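Local coordinates for protein D-aminoacid aminotransferase-like PLP-dependent enzyme (PDB 3CEB) that probably acts as a pyridoxal-phosphate-dependent 4-amino-4-deoxychorismate lyase of the class IV aminotransferase family, at residues A[11-15]-A[16-20]; A[44-47]-A[48-51]. One frame throughout, in Å; residues are numbered along the deposited sequence.

Interaction 1: A[11-15]-A[16-20]; sequences ILIEQ and GQAKN
Ile13 and Ala18 face each other as a non-hydrogen-bonded pair of a tight antiparallel beta hairpin, and their contact is the compact half of the interaction. The delta methyl CD1 of Ile13 lies 3.8 Å from Ala18 CB. With CG1 set beside the backbone N (chi1 -49°) and chi2 at -51°, the isoleucine folds this methyl across toward the opposite strand. On the same face Ile11 CG2 approaches Ala18 CB more loosely.

The backbone evidence for the hairpin is a ladder that closes at a type I' turn from Glu14 to Gln17. Glu14 N donates to Gln17 O at 2.8 Å and Gln17 N returns a bond to Glu14 O at 3.0 Å, the latter donor standing above the carbonyl plane, 62° out of it. Gln15 and Gly16 both have positive phi, as this turn type requires. Farther from the turn, Lys19 N donates to Leu12 O at 2.9 Å. On the far side of the same residue pair the backbones draw apart, and a water takes the place of a direct bond, accepting from Leu12 N at 3.0 Å and donating to Lys19 O at 2.7 Å.

The other face, carrying Glu14 and Gln17, is looser and more open to solvent. Here the Lys19 chain, bent at chi2 and chi3, crosses the extended Glu14 obliquely. Lys19 CE comes within 3.3 Å of Glu14 OE1, but Lys19 NZ stops 4.2 Å from that oxygen, so the opposite charges probably attract without forming a salt bridge.

Strand 63-70 flanks the hairpin through backbone hydrogen bonds between Ile11 and Cys66 and between Ile13 and Ile64; Ile11 also packs on Ile21 and His24 of helix 21-35, while Leu12 meets Met191 from a loop.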
ATOM      1  N   ILE A  11      -7.850   4.556   0.810  1.00 30.29           N
ATOM      2  CA  ILE A  11      -8.819   3.763   1.511  1.00 30.19           C
ATOM      3  C   ILE A  11      -9.862   3.185   0.582  1.00 30.84           C
ATOM      4  O   ILE A  11     -10.380   3.847  -0.318  1.00 31.60           O
ATOM      5  CB  ILE A  11      -9.502   4.618   2.569  1.00 30.51           C
ATOM      6  CG1 ILE A  11      -8.436   5.130   3.572  1.00 29.57           C
ATOM      7  CG2 ILE A  11     -10.655   3.831   3.233  1.00 29.15           C
ATOM      8  CD1 ILE A  11      -8.822   6.411   4.267  1.00 30.62           C
ATOM      9  N   LEU A  12     -10.154   1.911   0.797  1.00 30.69           N
ATOM     10  CA  LEU A  12     -11.155   1.213   0.005  1.00 29.79           C
ATOM     11  C   LEU A  12     -12.521   1.302   0.691  1.00 29.31           C
ATOM     12  O   LEU A  12     -12.625   1.181   1.899  1.00 29.16           O
ATOM     13  CB  LEU A  12     -10.732  -0.242  -0.152  1.00 29.42           C
ATOM     14  CG  LEU A  12     -11.682  -1.249  -0.788  1.00 30.49           C
ATOM     15  CD1 LEU A  12     -12.007  -0.876  -2.222  1.00 30.19           C
ATOM     16  CD2 LEU A  12     -11.062  -2.665  -0.700  1.00 28.91           C
ATOM     17  N   ILE A  13     -13.536   1.596  -0.098  1.00 28.96           N
ATOM     18  CA  ILE A  13     -14.908   1.390   0.303  1.00 28.80           C
ATOM     19  C   ILE A  13     -15.339   0.151  -0.467  1.00 30.27           C
ATOM     20  O   ILE A  13     -15.233   0.092  -1.682  1.00 29.85           O
ATOM     21  CB  ILE A  13     -15.832   2.538  -0.079  1.00 28.05           C
ATOM     22  CG1 ILE A  13     -15.229   3.904   0.347  1.00 27.84           C
ATOM     23  CG2 ILE A  13     -17.195   2.305   0.511  1.00 25.52           C
ATOM     24  CD1 ILE A  13     -14.772   4.025   1.751  1.00 25.19           C
ATOM     25  N   GLU A  14     -15.811  -0.854   0.239  1.00 32.05           N
ATOM     26  CA  GLU A  14     -16.250  -2.085  -0.418  1.00 33.41           C
ATOM     27  C   GLU A  14     -17.483  -2.595   0.240  1.00 34.03           C
ATOM     28  O   GLU A  14     -17.531  -2.726   1.449  1.00 33.79           O
ATOM     29  CB  GLU A  14     -15.151  -3.152  -0.343  1.00 33.72           C
ATOM     30  CG  GLU A  14     -15.607  -4.556  -0.697  1.00 32.87           C
ATOM     31  CD  GLU A  14     -14.459  -5.524  -0.611  1.00 34.92           C
ATOM     32  OE1 GLU A  14     -13.629  -5.402   0.311  1.00 33.24           O
ATOM     33  OE2 GLU A  14     -14.361  -6.412  -1.474  1.00 39.03           O
ATOM     34  N   GLN A  15     -18.488  -2.892  -0.568  1.00 36.23           N
ATOM     35  CA  GLN A  15     -19.763  -3.365  -0.021  1.00 37.46           C
ATOM     36  C   GLN A  15     -20.286  -2.325   0.970  1.00 38.01           C
ATOM     37  O   GLN A  15     -20.790  -2.696   2.011  1.00 38.01           O
ATOM     38  CB  GLN A  15     -19.542  -4.676   0.747  1.00 37.87           C
ATOM     39  CG  GLN A  15     -18.791  -5.745  -0.023  1.00 39.22           C
ATOM     40  CD  GLN A  15     -19.659  -6.859  -0.454  1.00 40.85           C
ATOM     41  OE1 GLN A  15     -20.842  -6.662  -0.786  1.00 39.99           O
ATOM     42  NE2 GLN A  15     -19.091  -8.078  -0.429  1.00 42.11           N
ATOM     43  N   GLY A  16     -20.072  -1.039   0.695  1.00 38.50           N
ATOM     44  CA  GLY A  16     -20.596   0.009   1.553  1.00 38.46           C
ATOM     45  C   GLY A  16     -19.956   0.060   2.929  1.00 39.07           C
ATOM     46  O   GLY A  16     -20.552   0.551   3.885  1.00 39.21           O
ATOM     47  N   GLN A  17     -18.742  -0.461   3.053  1.00 39.28           N
ATOM     48  CA  GLN A  17     -17.951  -0.170   4.253  1.00 39.56           C
ATOM     49  C   GLN A  17     -16.546   0.312   3.897  1.00 38.44           C
ATOM     50  O   GLN A  17     -15.934  -0.153   2.947  1.00 38.60           O
ATOM     51  CB  GLN A  17     -17.789  -1.396   5.129  1.00 40.56           C
ATOM     52  CG  GLN A  17     -19.054  -2.041   5.666  1.00 44.10           C
ATOM     53  CD  GLN A  17     -18.738  -3.464   6.098  1.00 48.64           C
ATOM     54  OE1 GLN A  17     -17.559  -3.797   6.339  1.00 52.80           O
ATOM     55  NE2 GLN A  17     -19.754  -4.321   6.151  1.00 48.24           N
ATOM     56  N   ALA A  18     -16.046   1.252   4.672  1.00 37.08           N
ATOM     57  CA  ALA A  18     -14.653   1.668   4.580  1.00 36.09           C
ATOM     58  C   ALA A  18     -13.883   0.507   5.178  1.00 35.22           C
ATOM     59  O   ALA A  18     -14.275  -0.043   6.179  1.00 34.55           O
ATOM     60  CB  ALA A  18     -14.415   2.959   5.391  1.00 34.87           C
ATOM     61  N   LYS A  19     -12.786   0.119   4.557  1.00 35.04           N
ATOM     62  CA  LYS A  19     -12.022  -1.041   5.022  1.00 34.19           C
ATOM     63  C   LYS A  19     -10.727  -0.722   5.752  1.00 33.54           C
ATOM     64  O   LYS A  19      -9.984   0.178   5.354  1.00 33.15           O
ATOM     65  CB  LYS A  19     -11.671  -1.908   3.822  1.00 34.24           C
ATOM     66  CG  LYS A  19     -12.876  -2.490   3.119  1.00 36.01           C
ATOM     67  CD  LYS A  19     -13.714  -3.307   4.084  1.00 38.72           C
ATOM     68  CE  LYS A  19     -14.338  -4.449   3.353  1.00 41.48           C
ATOM     69  NZ  LYS A  19     -15.188  -5.324   4.212  1.00 44.12           N
ATOM     70  N   ASN A  20     -10.445  -1.515   6.792  1.00 32.94           N
ATOM     71  CA  ASN A  20      -9.159  -1.463   7.509  1.00 32.12           C
ATOM     72  C   ASN A  20      -8.843  -0.083   8.009  1.00 31.85           C
ATOM     73  O   ASN A  20      -7.697   0.333   8.073  1.00 32.11           O
ATOM     74  CB  ASN A  20      -8.047  -1.965   6.605  1.00 31.87           C
ATOM     75  CG  ASN A  20      -8.228  -3.432   6.225  1.00 33.36           C
ATOM     76  OD1 ASN A  20      -8.815  -4.227   6.977  1.00 33.57           O
ATOM     77  ND2 ASN A  20      -7.698  -3.806   5.070  1.00 35.65           N
TER
HETATM   78  O   HOH W   1      -8.696   0.468   2.992  1.00 23.69           O

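Interaction 2: A[44-47]-A[48-51]; sequences FDLA and KIIA
Ala47 O receives two backbone donors: a bond from Ala51 N at 2.9 Å, with an N-H...O angle of 168°, and a weak one from Ile50 N. The first continues the i to i+4 pattern of a short alpha helix whose N-cap is Asp45. Two earlier bonds establish the same pattern, from Ile49 N to Asp45 O at 3.1 Å and from Ile50 N to Leu46 O at 3.3 Å.

The cap itself is a side-chain bond. Asp45 CG stands anti to the backbone N (chi1 178°), which turns the carboxylate back over the first helical turn, where OD1 accepts from Lys48 N at 3.2 Å. The amide meets OD1 from above the carboxylate plane, 68° out of it. A negative charge at the helix N terminus would be expected to interact favourably with the helix dipole.

On the apolar side, Ile49 points its CD1 back at Phe44 CB, 3.8 Å away, and more distantly at Leu46 CD2. Outside the helix, Tyr75 meets the Phe44 ring edge-to-face, and Gln25 of helix 21-35 bonds both Phe44 O and Leu46 N.

The extended Lys48 chain runs across the aspartate at about a right angle: Asp45 OD2 touches Lys48 CG at 3.2 Å and CE at 3.3 Å, whereas NZ remains 4.4 Å from OD2.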
ATOM      1  N   PHE A  44      -6.058  14.221  12.342  1.00 34.76           N
ATOM      2  CA  PHE A  44      -7.426  14.044  11.891  1.00 33.62           C
ATOM      3  C   PHE A  44      -7.934  12.663  12.231  1.00 33.37           C
ATOM      4  O   PHE A  44      -7.169  11.706  12.397  1.00 33.50           O
ATOM      5  CB  PHE A  44      -7.482  14.272  10.370  1.00 34.29           C
ATOM      6  CG  PHE A  44      -7.268  15.719   9.991  1.00 31.89           C
ATOM      7  CD1 PHE A  44      -8.218  16.656  10.306  1.00 28.28           C
ATOM      8  CD2 PHE A  44      -6.096  16.131   9.433  1.00 30.86           C
ATOM      9  CE1 PHE A  44      -8.013  17.977  10.028  1.00 31.51           C
ATOM     10  CE2 PHE A  44      -5.880  17.478   9.148  1.00 32.97           C
ATOM     11  CZ  PHE A  44      -6.827  18.396   9.443  1.00 30.36           C
ATOM     12  N   ASP A  45      -9.236  12.543  12.375  1.00 33.06           N
ATOM     13  CA  ASP A  45      -9.838  11.220  12.593  1.00 33.09           C
ATOM     14  C   ASP A  45     -10.313  10.753  11.216  1.00 33.69           C
ATOM     15  O   ASP A  45     -11.344  11.184  10.703  1.00 33.58           O
ATOM     16  CB  ASP A  45     -10.958  11.334  13.615  1.00 33.25           C
ATOM     17  CG  ASP A  45     -11.680  10.031  13.873  1.00 34.18           C
ATOM     18  OD1 ASP A  45     -11.647   9.082  13.042  1.00 33.86           O
ATOM     19  OD2 ASP A  45     -12.330   9.994  14.931  1.00 35.32           O
ATOM     20  N   LEU A  46      -9.502   9.915  10.586  1.00 34.18           N
ATOM     21  CA  LEU A  46      -9.781   9.444   9.244  1.00 34.17           C
ATOM     22  C   LEU A  46     -11.144   8.744   9.136  1.00 33.98           C
ATOM     23  O   LEU A  46     -11.816   8.859   8.141  1.00 35.13           O
ATOM     24  CB  LEU A  46      -8.675   8.487   8.779  1.00 34.19           C
ATOM     25  CG  LEU A  46      -7.225   8.997   8.699  1.00 34.24           C
ATOM     26  CD1 LEU A  46      -6.310   7.976   7.961  1.00 32.17           C
ATOM     27  CD2 LEU A  46      -7.178  10.378   8.035  1.00 30.39           C
ATOM     28  N   ALA A  47     -11.559   8.012  10.152  1.00 33.68           N
ATOM     29  CA  ALA A  47     -12.858   7.336  10.081  1.00 33.09           C
ATOM     30  C   ALA A  47     -13.948   8.386   9.981  1.00 32.59           C
ATOM     31  O   ALA A  47     -14.871   8.256   9.190  1.00 32.59           O
ATOM     32  CB  ALA A  47     -13.097   6.432  11.298  1.00 32.16           C
ATOM     33  N   LYS A  48     -13.837   9.443  10.776  1.00 32.71           N
ATOM     34  CA  LYS A  48     -14.863  10.506  10.768  1.00 32.76           C
ATOM     35  C   LYS A  48     -14.945  11.258   9.426  1.00 32.09           C
ATOM     36  O   LYS A  48     -16.026  11.607   8.990  1.00 31.87           O
ATOM     37  CB  LYS A  48     -14.643  11.507  11.867  1.00 33.03           C
ATOM     38  CG  LYS A  48     -14.864  10.961  13.251  1.00 37.17           C
ATOM     39  CD  LYS A  48     -15.084  12.082  14.306  1.00 39.45           C
ATOM     40  CE  LYS A  48     -15.093  11.513  15.742  1.00 40.37           C
ATOM     41  NZ  LYS A  48     -15.392  12.587  16.715  1.00 40.36           N
ATOM     42  N   ILE A  49     -13.799  11.470   8.786  1.00 31.10           N
ATOM     43  CA  ILE A  49     -13.736  12.166   7.522  1.00 31.02           C
ATOM     44  C   ILE A  49     -14.517  11.404   6.469  1.00 31.26           C
ATOM     45  O   ILE A  49     -15.273  11.965   5.693  1.00 31.59           O
ATOM     46  CB  ILE A  49     -12.279  12.353   7.034  1.00 30.50           C
ATOM     47  CG1 ILE A  49     -11.588  13.378   7.918  1.00 30.90           C
ATOM     48  CG2 ILE A  49     -12.267  12.890   5.571  1.00 30.32           C
ATOM     49  CD1 ILE A  49     -10.072  13.527   7.678  1.00 31.62           C
ATOM     50  N   ILE A  50     -14.344  10.099   6.481  1.00 31.61           N
ATOM     51  CA  ILE A  50     -14.972   9.242   5.489  1.00 31.75           C
ATOM     52  C   ILE A  50     -16.466   9.123   5.766  1.00 30.42           C
ATOM     53  O   ILE A  50     -17.302   9.374   4.906  1.00 29.90           O
ATOM     54  CB  ILE A  50     -14.347   7.826   5.537  1.00 32.45           C
ATOM     55  CG1 ILE A  50     -12.876   7.901   5.111  1.00 33.96           C
ATOM     56  CG2 ILE A  50     -15.122   6.837   4.670  1.00 30.88           C
ATOM     57  CD1 ILE A  50     -12.698   8.526   3.784  1.00 35.11           C
ATOM     58  N   ALA A  51     -16.759   8.722   6.994  1.00 29.12           N
ATOM     59  CA  ALA A  51     -18.136   8.473   7.430  1.00 27.94           C
ATOM     60  C   ALA A  51     -19.027   9.617   7.043  1.00 27.54           C
ATOM     61  O   ALA A  51     -20.172   9.386   6.628  1.00 27.32           O
ATOM     62  CB  ALA A  51     -18.231   8.217   8.956  1.00 26.08           C
TER

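Overall arrangement
Both interactions are local and lie in series along the chain. From the N terminus, interaction 1 reverses strand 7-14 into strand 17-18, closing a two-residue turn at the outer edge of the four-stranded antiparallel sheet. Helix 21-35 follows, and only afterwards does interaction 2 open, starting helix 46-51; the two neither nest nor cross. Their centres are 13 Å apart, yet they meet: CG2 of Ile50 lies 4.0 Å from Ala18 CB and 4.1 Å from Ile13 CD1. This packing sets the short helix against the sheet, with Ile50 also touching Leu77 of strand 75-82 at the sheet's other edge.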